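Local coordinates for endoglucanase (PDB 1VHO), which probably acts as a metal-dependent aminopeptidase of the M42 family, binding two divalent metal ions per subunit, at residues S33-F38 and V179-L184; K57-L62 and H192-Y197; I103-G108 and V149-V154; G112-L117 and D134-D139; N163-G168 and D316-E321. One frame throughout, in Å; residues are numbered along the deposited sequence. Where two conformers were deposited one is given.

Overall arrangement
From the N terminus, contact 1 opens at helix 25-35 and contact 2 at strand 61-67. Contact 1 closes on helix 171-187 and contact 2 on strand 195-201, so the two cross, tying helices and central strands of the mixed-sheet domain. Inside both loops lies the six-stranded antiparallel sheet: contact 3 joins two of its neighbouring strands, and contact 4, nested within contact 3, brings its two outermost strands together. After contact 3 closes, contact 5 opens at strand 165-168. It closes late, on helix 317-333, thereby crossing contacts 1 and 2; it touches contact 1 through V179 and V320 and links the three-stranded sheet to the long C-terminal helix.

Contact 1: S33-F38 and V179-L184; sequences SVIEPF and VLVKVL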
# COMPACT_ATOMS: atom_id res chain seq x y z
N SER A 33 6.44 -4.06 14.58
CA SER A 33 7.65 -3.72 15.31
C SER A 33 8.05 -2.26 15.23
O SER A 33 8.62 -1.73 16.24
CB SER A 33 8.77 -4.65 14.81
OG SER A 33 9.92 -4.54 15.58
N VAL A 34 7.83 -1.59 14.08
CA VAL A 34 8.26 -0.19 14.04
C VAL A 34 7.22 0.69 14.76
O VAL A 34 7.64 1.78 15.21
CB VAL A 34 8.40 0.28 12.57
CG1 VAL A 34 8.77 1.74 12.46
CG2 VAL A 34 9.46 -0.58 11.86
N ILE A 35 5.97 0.31 14.83
CA ILE A 35 5.00 1.18 15.51
C ILE A 35 4.90 0.94 17.00
O ILE A 35 4.34 1.77 17.75
CB ILE A 35 3.58 1.12 14.90
CG1 ILE A 35 2.90 -0.22 15.18
CG2 ILE A 35 3.70 1.45 13.43
CD1 ILE A 35 1.41 -0.22 14.82
N GLU A 36 5.42 -0.17 17.49
CA GLU A 36 5.39 -0.50 18.91
C GLU A 36 5.74 0.59 19.88
O GLU A 36 5.07 0.80 20.90
CB GLU A 36 6.42 -1.66 19.18
CG GLU A 36 5.76 -2.98 19.12
CD GLU A 36 6.56 -4.11 19.79
OE1 GLU A 36 7.80 -4.01 19.89
OE2 GLU A 36 5.81 -5.06 20.13
N PRO A 37 6.82 1.32 19.68
CA PRO A 37 7.21 2.39 20.60
C PRO A 37 6.26 3.59 20.59
O PRO A 37 6.42 4.52 21.40
CB PRO A 37 8.55 2.85 20.08
CG PRO A 37 9.04 1.71 19.21
CD PRO A 37 7.81 1.15 18.61
N PHE A 38 5.30 3.63 19.68
CA PHE A 38 4.43 4.78 19.50
C PHE A 38 2.97 4.52 19.70
O PHE A 38 2.10 5.38 19.40
CB PHE A 38 4.69 5.29 18.05
CG PHE A 38 6.15 5.54 17.77
CD1 PHE A 38 6.86 6.48 18.49
CD2 PHE A 38 6.80 4.85 16.76
CE1 PHE A 38 8.19 6.75 18.23
CE2 PHE A 38 8.14 5.09 16.49
CZ PHE A 38 8.86 6.02 17.24
N VAL A 179 3.20 6.47 5.57
CA VAL A 179 2.55 7.68 6.13
C VAL A 179 1.99 7.36 7.52
O VAL A 179 2.21 8.08 8.51
CB VAL A 179 1.32 8.09 5.27
CG1 VAL A 179 0.51 9.21 6.03
CG2 VAL A 179 1.71 8.58 3.90
N LEU A 180 1.29 6.22 7.64
CA LEU A 180 0.67 5.90 8.94
C LEU A 180 1.69 5.60 10.02
O LEU A 180 1.44 5.93 11.21
CB LEU A 180 -0.40 4.82 8.76
CG LEU A 180 -1.54 5.22 7.78
CD1 LEU A 180 -2.66 4.20 7.88
CD2 LEU A 180 -2.08 6.62 8.16
N VAL A 181 2.81 4.99 9.62
CA VAL A 181 3.88 4.74 10.65
C VAL A 181 4.40 6.09 11.13
O VAL A 181 4.56 6.30 12.37
CB VAL A 181 5.02 3.91 10.02
CG1 VAL A 181 6.26 3.93 10.95
CG2 VAL A 181 4.55 2.46 9.83
N LYS A 182 4.63 7.01 10.20
CA LYS A 182 5.14 8.36 10.56
C LYS A 182 4.12 9.13 11.38
O LYS A 182 4.50 9.91 12.29
CB LYS A 182 5.58 9.13 9.32
CG LYS A 182 6.83 8.56 8.61
CD LYS A 182 8.09 8.58 9.48
CE LYS A 182 8.68 9.96 9.61
NZ LYS A 182 9.94 9.96 10.37
N VAL A 183 2.83 8.99 11.10
CA VAL A 183 1.83 9.70 11.94
C VAL A 183 2.01 9.30 13.42
O VAL A 183 1.97 10.13 14.33
CB VAL A 183 0.40 9.30 11.53
CG1 VAL A 183 -0.65 9.83 12.51
CG2 VAL A 183 0.08 9.83 10.14
N LEU A 184 2.13 7.98 13.68
CA LEU A 184 2.30 7.52 15.07
C LEU A 184 3.55 8.09 15.67
O LEU A 184 3.55 8.57 16.83
CB LEU A 184 2.26 5.99 15.11
CG LEU A 184 0.88 5.38 14.80
CD1 LEU A 184 1.00 3.88 14.60
CD2 LEU A 184 -0.11 5.63 15.94
O HOH W 1 2.21 8.05 19.18
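I35 carries CG1 between its backbone N and carbonyl carbon (chi1 71°), so that CG2 stands opposite the carbonyl carbon, where it meets V181. V181 has CG1 anti to its backbone N (chi1 167°), which puts CG2 anti to the carbonyl carbon, as on I35. The two side chains cross at about a right angle with I35 CG2 3.8 Å from V181 CG2. This is helix-to-helix packing in the alpha/beta domain: the end of helix 25-35 lies against helix 171-187, which rests in turn on the large mixed sheet. The contact contains no direct hydrogen bond and is made almost wholly by aliphatic carbon.

L184 continues the row one turn further on. Its CD1 reaches into the root of the isoleucine, 3.8 Å from I35 CB and equally near I35 CG2, while the same leucine touches V198 of the sheet. V181 also packs on L10 of helix 7-16. V34, modelled in two conformers, adds a methyl contact with V181 in one of them, which is therefore less certain.

F38 takes part mainly through its first carbon: F38 CB sits 3.9 Å from L184 CB, and the ring leads away from the helix. One face of that ring is covered by P37 CB, which stands over its centre. The chain is turned at this point by the bond from F38 N to I35 O, 2.8 Å long. A water bridges the two backbones beyond the apolar row, donating to F38 O at 2.7 Å and to L184 O at 2.8 Å.

Contact 2: K57-L62 and H192-Y197; sequences KGIGKL and HPWDVY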
# COMPACT_ATOMS: atom_id res chain seq x y z
N LYS A 57 -7.23 12.17 24.58
CA LYS A 57 -7.96 12.59 25.79
C LYS A 57 -9.39 12.08 25.79
O LYS A 57 -10.20 12.46 26.65
CB LYS A 57 -7.94 14.10 25.92
CG LYS A 57 -6.56 14.73 26.13
CD LYS A 57 -6.77 16.25 26.20
CE LYS A 57 -5.76 16.94 27.08
NZ LYS A 57 -4.91 17.87 26.29
N GLY A 58 -9.77 11.31 24.78
CA GLY A 58 -11.08 10.73 24.68
C GLY A 58 -12.18 11.58 24.08
O GLY A 58 -13.35 11.15 24.16
N ILE A 59 -11.88 12.65 23.33
CA ILE A 59 -12.95 13.46 22.77
C ILE A 59 -13.67 12.76 21.62
O ILE A 59 -14.72 13.23 21.19
CB ILE A 59 -12.57 14.86 22.30
CG1 ILE A 59 -11.63 14.85 21.09
CG2 ILE A 59 -11.96 15.67 23.43
CD1 ILE A 59 -11.58 16.17 20.34
N GLY A 60 -13.12 11.67 21.11
CA GLY A 60 -13.77 10.98 19.98
C GLY A 60 -12.70 10.01 19.42
O GLY A 60 -11.57 10.02 19.91
N LYS A 61 -13.09 9.32 18.37
CA LYS A 61 -12.23 8.34 17.74
C LYS A 61 -12.05 8.66 16.25
O LYS A 61 -13.00 8.82 15.50
CB LYS A 61 -12.87 6.94 17.87
CG LYS A 61 -13.21 6.53 19.29
CD LYS A 61 -14.02 5.23 19.28
CE LYS A 61 -14.18 4.67 20.69
NZ LYS A 61 -12.88 4.72 21.42
N LEU A 62 -10.78 8.75 15.88
CA LEU A 62 -10.37 9.05 14.50
C LEU A 62 -9.68 7.78 13.99
O LEU A 62 -8.80 7.27 14.71
CB LEU A 62 -9.35 10.17 14.62
CG LEU A 62 -8.67 10.80 13.44
CD1 LEU A 62 -9.64 11.18 12.33
CD2 LEU A 62 -7.90 12.06 13.91
N HIS A 192 -2.57 15.10 22.17
CA HIS A 192 -3.71 15.12 21.27
C HIS A 192 -5.00 14.65 21.89
O HIS A 192 -5.08 13.59 22.53
CB HIS A 192 -3.36 14.28 20.03
CG HIS A 192 -3.00 12.84 20.29
ND1 HIS A 192 -3.90 11.83 20.28
CD2 HIS A 192 -1.78 12.27 20.43
CE1 HIS A 192 -3.28 10.66 20.47
NE2 HIS A 192 -1.99 10.92 20.54
N PRO A 193 -6.09 15.39 21.67
CA PRO A 193 -7.39 15.10 22.21
C PRO A 193 -8.08 13.88 21.63
O PRO A 193 -8.81 13.16 22.31
CB PRO A 193 -8.24 16.34 21.88
CG PRO A 193 -7.25 17.41 21.54
CD PRO A 193 -6.09 16.69 20.91
N TRP A 194 -7.86 13.59 20.34
CA TRP A 194 -8.53 12.45 19.74
C TRP A 194 -7.84 11.11 20.04
O TRP A 194 -6.62 11.07 20.17
CB TRP A 194 -8.50 12.65 18.20
CG TRP A 194 -9.43 13.71 17.71
CD1 TRP A 194 -9.18 15.05 17.59
CD2 TRP A 194 -10.78 13.52 17.30
NE1 TRP A 194 -10.28 15.70 17.11
CE2 TRP A 194 -11.29 14.78 16.94
CE3 TRP A 194 -11.61 12.41 17.20
CZ2 TRP A 194 -12.59 14.94 16.49
CZ3 TRP A 194 -12.91 12.57 16.76
CH2 TRP A 194 -13.39 13.85 16.40
N ASP A 195 -8.63 10.06 20.15
CA ASP A 195 -8.08 8.71 20.30
C ASP A 195 -7.82 8.29 18.84
O ASP A 195 -8.70 8.54 17.99
CB ASP A 195 -9.07 7.77 20.96
CG ASP A 195 -9.21 8.09 22.47
OD1 ASP A 195 -8.37 8.79 23.05
OD2 ASP A 195 -10.22 7.62 23.02
N VAL A 196 -6.66 7.74 18.55
CA VAL A 196 -6.36 7.42 17.14
C VAL A 196 -6.23 5.94 16.89
O VAL A 196 -5.53 5.24 17.65
CB VAL A 196 -5.04 8.13 16.76
CG1 VAL A 196 -4.56 7.73 15.37
CG2 VAL A 196 -5.24 9.66 16.81
N TYR A 197 -6.85 5.47 15.82
CA TYR A 197 -6.78 4.07 15.44
C TYR A 197 -6.17 4.03 14.02
O TYR A 197 -6.71 4.67 13.12
CB TYR A 197 -8.13 3.39 15.40
CG TYR A 197 -8.79 3.32 16.77
CD1 TYR A 197 -9.41 4.46 17.29
CD2 TYR A 197 -8.73 2.17 17.54
CE1 TYR A 197 -10.00 4.44 18.53
CE2 TYR A 197 -9.33 2.15 18.80
CZ TYR A 197 -9.97 3.26 19.27
OH TYR A 197 -10.59 3.27 20.51
O HOH W 2 -13.10 8.45 22.50
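The I59 methyl CD1 sits over one face of the W194 indole, 3.7 Å from the centroid of the five-membered ring, and the two side chains cross at about a right angle. P193 lies alongside the isoleucine, pointing the same way, while the six-membered ring of W194 reaches G60 and L62 CB. The indole NE1 donates beyond the pair to L334 O. A leucine at W194 would probably leave that carbonyl without its donor and the I59 methyl without the flat surface it rests on.

Outward from this centre, strands 61-67 and 195-201 run parallel in the mixed sheet. D195 N donates to G60 O at 3.0 Å, L62 N to D195 O at 3.0 Å, and Y197 N to L62 O at 2.9 Å. The preceding loop is held by P193 O, which K57 N (2.9 Å) and I59 N (3.3 Å) approach from opposite faces of the carbonyl plane.

At the polar edge, D195 OD1 accepts from G56 N and weakly from G58 N, and a water joins D195 OD2 to G58 O. The K61 chain bends at its last torsion (chi4 -45°), bringing K61 NZ to donate to Y197 OH at 2.9 Å; it lies 4.2 Å from D195 OD2, too far for a salt bridge. Backbone bonds thus fix the parallel register, the D195 carboxylate is spent on the glycine loop, and K61 is bonded to Y197, any pull from D195 being at most long-range.

Contact 3: I103-G108 and V149-V154; sequences IYTKNG and VGDIAV. With SO4 (sulfate ion), chain E.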
# COMPACT_ATOMS: atom_id res chain seq x y z
N ILE A 103 10.50 -16.31 -6.61
CA ILE A 103 9.48 -17.29 -6.24
C ILE A 103 9.84 -18.07 -4.99
O ILE A 103 10.97 -18.57 -4.88
CB ILE A 103 9.33 -18.30 -7.43
CG1 ILE A 103 9.17 -17.59 -8.75
CG2 ILE A 103 8.10 -19.21 -7.13
CD1 ILE A 103 8.94 -18.49 -9.98
N TYR A 104 8.91 -18.11 -4.05
CA TYR A 104 9.14 -18.83 -2.82
C TYR A 104 8.95 -20.32 -3.06
O TYR A 104 7.85 -20.74 -3.46
CB TYR A 104 8.16 -18.37 -1.70
CG TYR A 104 8.59 -16.98 -1.23
CD1 TYR A 104 8.09 -15.83 -1.80
CD2 TYR A 104 9.53 -16.90 -0.20
CE1 TYR A 104 8.52 -14.58 -1.38
CE2 TYR A 104 9.93 -15.65 0.27
CZ TYR A 104 9.44 -14.51 -0.36
OH TYR A 104 9.91 -13.28 0.08
N THR A 105 9.98 -21.11 -2.82
CA THR A 105 9.87 -22.57 -2.99
C THR A 105 10.26 -23.23 -1.67
O THR A 105 10.76 -22.64 -0.71
CB THR A 105 10.81 -23.09 -4.10
OG1 THR A 105 12.19 -23.09 -3.64
CG2 THR A 105 10.70 -22.21 -5.34
N LYS A 106 10.10 -24.58 -1.66
CA LYS A 106 10.52 -25.33 -0.47
C LYS A 106 12.00 -25.21 -0.22
O LYS A 106 12.42 -25.47 0.91
CB LYS A 106 10.12 -26.81 -0.65
CG LYS A 106 10.97 -27.56 -1.66
CD LYS A 106 10.24 -28.79 -2.18
CE LYS A 106 11.08 -30.01 -2.43
NZ LYS A 106 12.49 -29.72 -2.84
N ASN A 107 12.83 -24.88 -1.22
CA ASN A 107 14.25 -24.78 -1.07
C ASN A 107 14.77 -23.37 -0.85
O ASN A 107 15.99 -23.20 -0.66
CB ASN A 107 14.95 -25.30 -2.36
CG ASN A 107 14.54 -26.74 -2.64
OD1 ASN A 107 14.76 -27.61 -1.80
ND2 ASN A 107 13.94 -26.98 -3.79
N GLY A 108 13.90 -22.36 -0.90
CA GLY A 108 14.40 -20.98 -0.69
C GLY A 108 13.72 -20.13 -1.78
O GLY A 108 12.69 -20.51 -2.32
N VAL A 149 3.64 -26.50 -8.14
CA VAL A 149 2.31 -25.91 -8.21
C VAL A 149 2.03 -25.37 -6.81
O VAL A 149 2.35 -26.07 -5.86
CB VAL A 149 1.27 -26.96 -8.65
CG1 VAL A 149 -0.14 -26.50 -8.34
CG2 VAL A 149 1.40 -27.17 -10.18
N GLY A 150 1.53 -24.13 -6.69
CA GLY A 150 1.29 -23.61 -5.33
C GLY A 150 2.38 -22.65 -4.86
O GLY A 150 2.12 -21.89 -3.91
N ASP A 151 3.52 -22.61 -5.54
CA ASP A 151 4.60 -21.69 -5.11
C ASP A 151 4.15 -20.27 -5.46
O ASP A 151 3.50 -20.07 -6.48
CB ASP A 151 5.93 -22.06 -5.76
CG ASP A 151 6.57 -23.28 -5.04
OD1 ASP A 151 6.20 -23.62 -3.91
OD2 ASP A 151 7.43 -23.89 -5.65
N ILE A 152 4.54 -19.31 -4.62
CA ILE A 152 4.09 -17.92 -4.84
C ILE A 152 5.26 -17.04 -5.30
O ILE A 152 6.34 -17.11 -4.76
CB ILE A 152 3.55 -17.37 -3.52
CG1 ILE A 152 2.26 -18.13 -3.06
CG2 ILE A 152 3.26 -15.86 -3.59
CD1 ILE A 152 1.12 -17.98 -4.04
N ALA A 153 4.99 -16.18 -6.27
CA ALA A 153 6.01 -15.28 -6.80
C ALA A 153 5.59 -13.83 -6.58
O ALA A 153 4.41 -13.55 -6.52
CB ALA A 153 6.11 -15.49 -8.33
N VAL A 154 6.58 -12.94 -6.38
CA VAL A 154 6.27 -11.52 -6.30
C VAL A 154 7.28 -10.84 -7.25
O VAL A 154 8.22 -11.49 -7.72
CB VAL A 154 6.43 -10.95 -4.88
CG1 VAL A 154 5.36 -11.57 -3.93
CG2 VAL A 154 7.83 -11.28 -4.37
S SO4 E . 13.92 -30.12 -5.54
O1 SO4 E . 14.59 -28.80 -5.34
O2 SO4 E . 12.43 -29.93 -5.52
O3 SO4 E . 14.35 -30.69 -6.86
O4 SO4 E . 14.33 -31.04 -4.43
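I152 O is met by several groups of the neighbouring strand: Y104 N donates to it at 2.8 Å with an N-H...O angle of 165°, I103 CA brings a C-H to 3.5 Å, and the edge of the Y104 ring faces it in plane. The far end of that ring is held elsewhere, by Y104 OH on D18. On the other face of the sheet, I103 CG1 packs 3.7 Å from A153 CB, and the I103 and D151 side chains cross at about a right angle, I103 CG2 lying by D151 CB. The carboxylate of D151 touches T105 CG2 through OD2, which accepts from R148 N.

The chain then reverses. T105 places OG1 between its backbone N and carbonyl carbon (chi1 75°), where it accepts from N107 N in an ST turn and donates to G108 O at 2.9 Å. T105 N also donates to G108 O, at 2.8 Å. A sulfate, probably from the crystallisation liquor, lies beside K106 and N107 and is bonded by R145 and G146; its shortest approaches to the turn are doubtful. Closed by a type I turn at T105-G108, strands 100-105 and 108-113 form a beta hairpin, which the antiparallel strand 152-155 flanks in the six-stranded sheet.

Contact 4: G112-L117 and D134-D139; sequences GVIGML and DEIFVD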
# COMPACT_ATOMS: atom_id res chain seq x y z
N GLY A 112 13.70 -15.38 -11.46
CA GLY A 112 13.63 -15.62 -12.91
C GLY A 112 12.98 -14.43 -13.56
O GLY A 112 12.67 -13.44 -12.90
N VAL A 113 12.81 -14.55 -14.88
CA VAL A 113 12.23 -13.49 -15.67
C VAL A 113 11.03 -14.02 -16.44
O VAL A 113 11.15 -15.04 -17.13
CB VAL A 113 13.28 -13.00 -16.70
CG1 VAL A 113 12.71 -11.91 -17.60
CG2 VAL A 113 14.53 -12.49 -15.98
N ILE A 114 9.88 -13.36 -16.24
CA ILE A 114 8.66 -13.77 -16.92
C ILE A 114 8.82 -13.73 -18.44
O ILE A 114 9.40 -12.79 -19.03
CB ILE A 114 7.48 -12.85 -16.52
CG1 ILE A 114 7.09 -13.13 -15.05
CG2 ILE A 114 6.28 -13.07 -17.45
CD1 ILE A 114 6.10 -12.11 -14.54
N GLY A 115 8.48 -14.84 -19.09
CA GLY A 115 8.53 -14.98 -20.51
C GLY A 115 9.88 -15.20 -21.14
O GLY A 115 9.98 -15.36 -22.36
N MSE A 116 10.97 -15.28 -20.34
CA MSE A 116 12.27 -15.48 -20.89
C MSE A 116 12.54 -16.96 -21.17
O MSE A 116 12.44 -17.77 -20.27
CB MSE A 116 13.38 -14.99 -19.92
CG MSE A 116 14.77 -15.08 -20.63
SE MSE A 116 16.05 -14.28 -19.35
CE MSE A 116 16.35 -15.71 -18.23
N LEU A 117 13.01 -17.29 -22.37
CA LEU A 117 13.35 -18.67 -22.67
C LEU A 117 14.86 -18.88 -22.46
O LEU A 117 15.64 -17.98 -22.76
CB LEU A 117 13.12 -18.97 -24.19
CG LEU A 117 11.64 -18.86 -24.62
CD1 LEU A 117 11.50 -18.98 -26.14
CD2 LEU A 117 10.82 -19.89 -23.88
N ASP A 134 -0.24 -14.96 -24.63
CA ASP A 134 -0.88 -14.42 -23.45
C ASP A 134 -0.46 -15.01 -22.12
O ASP A 134 -0.55 -14.31 -21.10
CB ASP A 134 -2.41 -14.59 -23.59
CG ASP A 134 -2.76 -16.03 -23.88
OD1 ASP A 134 -2.67 -16.48 -25.05
OD2 ASP A 134 -3.13 -16.75 -22.93
N GLU A 135 -0.02 -16.27 -22.07
CA GLU A 135 0.37 -16.88 -20.81
C GLU A 135 1.59 -16.25 -20.14
O GLU A 135 2.55 -15.80 -20.75
CB GLU A 135 0.67 -18.37 -20.97
CG GLU A 135 -0.38 -19.19 -21.66
CD GLU A 135 0.10 -20.62 -21.87
OE1 GLU A 135 0.42 -20.97 -23.03
OE2 GLU A 135 0.17 -21.37 -20.87
N ILE A 136 1.51 -16.28 -18.82
CA ILE A 136 2.61 -15.77 -17.97
C ILE A 136 3.41 -17.02 -17.58
O ILE A 136 2.84 -17.89 -16.96
CB ILE A 136 2.05 -15.19 -16.65
CG1 ILE A 136 0.98 -14.14 -16.97
CG2 ILE A 136 3.16 -14.58 -15.80
CD1 ILE A 136 1.45 -13.11 -17.95
N PHE A 137 4.68 -17.09 -17.97
CA PHE A 137 5.42 -18.30 -17.62
C PHE A 137 6.88 -18.02 -17.29
O PHE A 137 7.39 -16.95 -17.57
CB PHE A 137 5.41 -19.29 -18.83
CG PHE A 137 6.22 -18.87 -20.00
CD1 PHE A 137 7.53 -19.30 -20.17
CD2 PHE A 137 5.71 -18.00 -20.96
CE1 PHE A 137 8.28 -18.89 -21.25
CE2 PHE A 137 6.44 -17.58 -22.05
CZ PHE A 137 7.76 -18.02 -22.19
N VAL A 138 7.52 -19.03 -16.72
CA VAL A 138 8.97 -18.96 -16.47
C VAL A 138 9.52 -20.29 -17.00
O VAL A 138 8.74 -21.27 -17.02
CB VAL A 138 9.39 -18.71 -15.04
CG1 VAL A 138 9.00 -17.26 -14.66
CG2 VAL A 138 8.87 -19.71 -14.03
N ASP A 139 10.72 -20.25 -17.54
CA ASP A 139 11.39 -21.43 -18.10
C ASP A 139 12.14 -22.12 -16.95
O ASP A 139 13.14 -21.60 -16.45
CB ASP A 139 12.33 -20.99 -19.23
CG ASP A 139 12.97 -22.14 -20.01
OD1 ASP A 139 13.20 -23.21 -19.41
OD2 ASP A 139 13.28 -21.90 -21.19
O HOH W 3 11.94 -17.62 -17.59
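G115 donates its backbone N to F137 O, the one direct hydrogen bond between the segments, 2.8 Å long and nearly straight at 172°. The donor belongs to a type II beta turn, V113-M116, that leaves strand 108-113; the acceptor lies on strand 137-139. These are the two outermost strands of the six-stranded antiparallel sheet; the turn that follows one thus meets the other, consistent with a strongly curled, barrel-like sheet. The turn itself is closed by M116 N on V113 O at 3.2 Å, and I114 CA adds a C-H contact to the same F137 O.

The aromatic contact uses the glycine backbone. F137 holds CG between its backbone N and carbonyl carbon (chi1 70°), and the ring comes back against the turn, with G115 CA over one face, 3.8 Å from the ring centroid. L117 CD2 arrives at the ring edge instead, 3.8 Å from F137 CE1, and F82 of the adjoining strand meets the phenylalanine with its ring plane almost perpendicular.

Apolar packing continues at the other end, where I114 CG2 and I136 CG2 approach to 3.8 Å and the two side chains cross.

Among the polar groups, the D139 carboxylate lies beside the L117 backbone: OD2 accepts from A118 N, the residue after L117, and OD1 from S141 and Q81. One water joins both segments, donating to V113 O at 2.7 Å and to M116 O at 2.7 Å, and accepting from D139 N at 2.9 Å.

Contact 5: N163-G168 and D316-E321; sequences NGKVVG and DPRDVE
K165 and D316 come within 4.7 Å of each other, CA to CA, where strand 165-168 meets the start of helix 317-321 almost at a right angle (101° between their directions). D316 is the N-cap of that helix. Its CG stands anti to the backbone N (chi1 -169°), and OD1 turns back to accept from R318 N at 2.8 Å.

The same carboxylate is gripped side-on by the R318 guanidinium, with R318 NE 3.1 Å from D316 OD1 and R318 NH2 2.6 Å from D316 OD2, both on the syn side. From the strand, K165 bends its chain over to add a second positive partner, a salt bridge with a long, weak hydrogen bond, K165 NZ to D316 OD2 at 3.4 Å. The lysine and arginine are thus gathered round one acid, whose negative charge probably draws both in. With an alanine in place of D316, R318 N would probably lose its capping acceptor, the guanidinium would be free to turn and K165 would be left without its acid.

Beside this network the contact is apolar. V166 CG2 lies 3.8 Å from P317 CG, the two side chains crossing, and helix 7-16 covers them through M12 and L11. V166 is also tied to V315 by backbone bonds, in the small three-stranded sheet. A water spans the junction, donating to G164 O at 2.6 Å and to D316 OD1 at 2.8 Å.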
# COMPACT_ATOMS: atom_id res chain seq x y z
N ASN A 163 17.60 11.33 -6.79
CA ASN A 163 17.17 12.73 -6.75
C ASN A 163 16.07 13.06 -5.75
O ASN A 163 15.12 13.78 -6.09
CB ASN A 163 16.65 13.08 -8.15
CG ASN A 163 17.75 13.23 -9.17
OD1 ASN A 163 17.50 13.09 -10.37
ND2 ASN A 163 18.97 13.53 -8.74
N GLY A 164 16.17 12.62 -4.53
CA GLY A 164 15.20 12.85 -3.49
C GLY A 164 13.94 11.96 -3.61
O GLY A 164 12.97 12.27 -2.91
N LYS A 165 13.85 11.08 -4.59
CA LYS A 165 12.65 10.23 -4.74
C LYS A 165 13.01 8.79 -4.31
O LYS A 165 14.19 8.47 -4.23
CB LYS A 165 12.21 10.17 -6.19
CG LYS A 165 11.97 11.52 -6.87
CD LYS A 165 10.85 12.27 -6.16
CE LYS A 165 10.42 13.47 -7.02
NZ LYS A 165 11.29 14.66 -6.67
N VAL A 166 12.00 7.99 -4.04
CA VAL A 166 12.17 6.58 -3.70
C VAL A 166 11.48 5.81 -4.85
O VAL A 166 10.40 6.21 -5.22
CB VAL A 166 11.53 6.16 -2.36
CG1 VAL A 166 11.53 4.63 -2.19
CG2 VAL A 166 12.45 6.73 -1.24
N VAL A 167 12.16 4.81 -5.38
CA VAL A 167 11.60 4.01 -6.50
C VAL A 167 11.61 2.54 -6.04
O VAL A 167 12.60 2.06 -5.49
CB VAL A 167 12.49 4.15 -7.75
CG1 VAL A 167 11.97 3.26 -8.87
CG2 VAL A 167 12.49 5.61 -8.27
N GLY A 168 10.47 1.86 -6.23
CA GLY A 168 10.44 0.45 -5.80
C GLY A 168 9.04 -0.12 -5.99
O GLY A 168 8.13 0.55 -6.48
N ASP A 316 7.66 10.72 -3.66
CA ASP A 316 8.54 11.70 -3.02
C ASP A 316 8.37 11.56 -1.53
O ASP A 316 7.28 11.81 -0.99
CB ASP A 316 8.05 13.12 -3.46
CG ASP A 316 9.06 14.18 -3.06
OD1 ASP A 316 9.56 14.10 -1.92
OD2 ASP A 316 9.41 15.05 -3.90
N PRO A 317 9.39 11.20 -0.75
CA PRO A 317 9.29 11.05 0.68
C PRO A 317 8.81 12.29 1.40
O PRO A 317 8.21 12.16 2.48
CB PRO A 317 10.68 10.61 1.15
CG PRO A 317 11.42 10.24 -0.08
CD PRO A 317 10.76 10.90 -1.27
N ARG A 318 9.00 13.49 0.80
CA ARG A 318 8.47 14.68 1.47
C ARG A 318 6.95 14.71 1.45
O ARG A 318 6.35 15.27 2.39
CB ARG A 318 9.00 15.97 0.82
CG ARG A 318 10.51 16.13 0.85
CD ARG A 318 10.89 17.33 -0.03
NE ARG A 318 10.59 16.99 -1.44
CZ ARG A 318 10.68 17.84 -2.43
NH1 ARG A 318 11.06 19.11 -2.18
NH2 ARG A 318 10.40 17.49 -3.66
N ASP A 319 6.28 14.20 0.39
CA ASP A 319 4.83 14.17 0.38
C ASP A 319 4.34 13.24 1.49
O ASP A 319 3.28 13.43 2.12
CB ASP A 319 4.28 13.63 -0.97
CG ASP A 319 4.49 14.62 -2.11
OD1 ASP A 319 4.56 15.87 -1.87
OD2 ASP A 319 4.59 14.14 -3.25
N VAL A 320 5.09 12.12 1.65
CA VAL A 320 4.75 11.15 2.69
C VAL A 320 4.84 11.78 4.07
O VAL A 320 3.96 11.61 4.94
CB VAL A 320 5.65 9.89 2.55
CG1 VAL A 320 5.54 8.99 3.78
CG2 VAL A 320 5.16 9.11 1.32
N GLU A 321 5.97 12.45 4.35
CA GLU A 321 6.12 13.08 5.66
C GLU A 321 5.12 14.20 5.90
O GLU A 321 4.63 14.34 7.01
CB GLU A 321 7.52 13.73 5.79
CG GLU A 321 8.65 12.82 5.42
CD GLU A 321 10.01 13.43 5.78
OE1 GLU A 321 10.34 14.50 5.22
OE2 GLU A 321 10.67 12.78 6.60
O HOH W 4 12.30 14.58 -1.96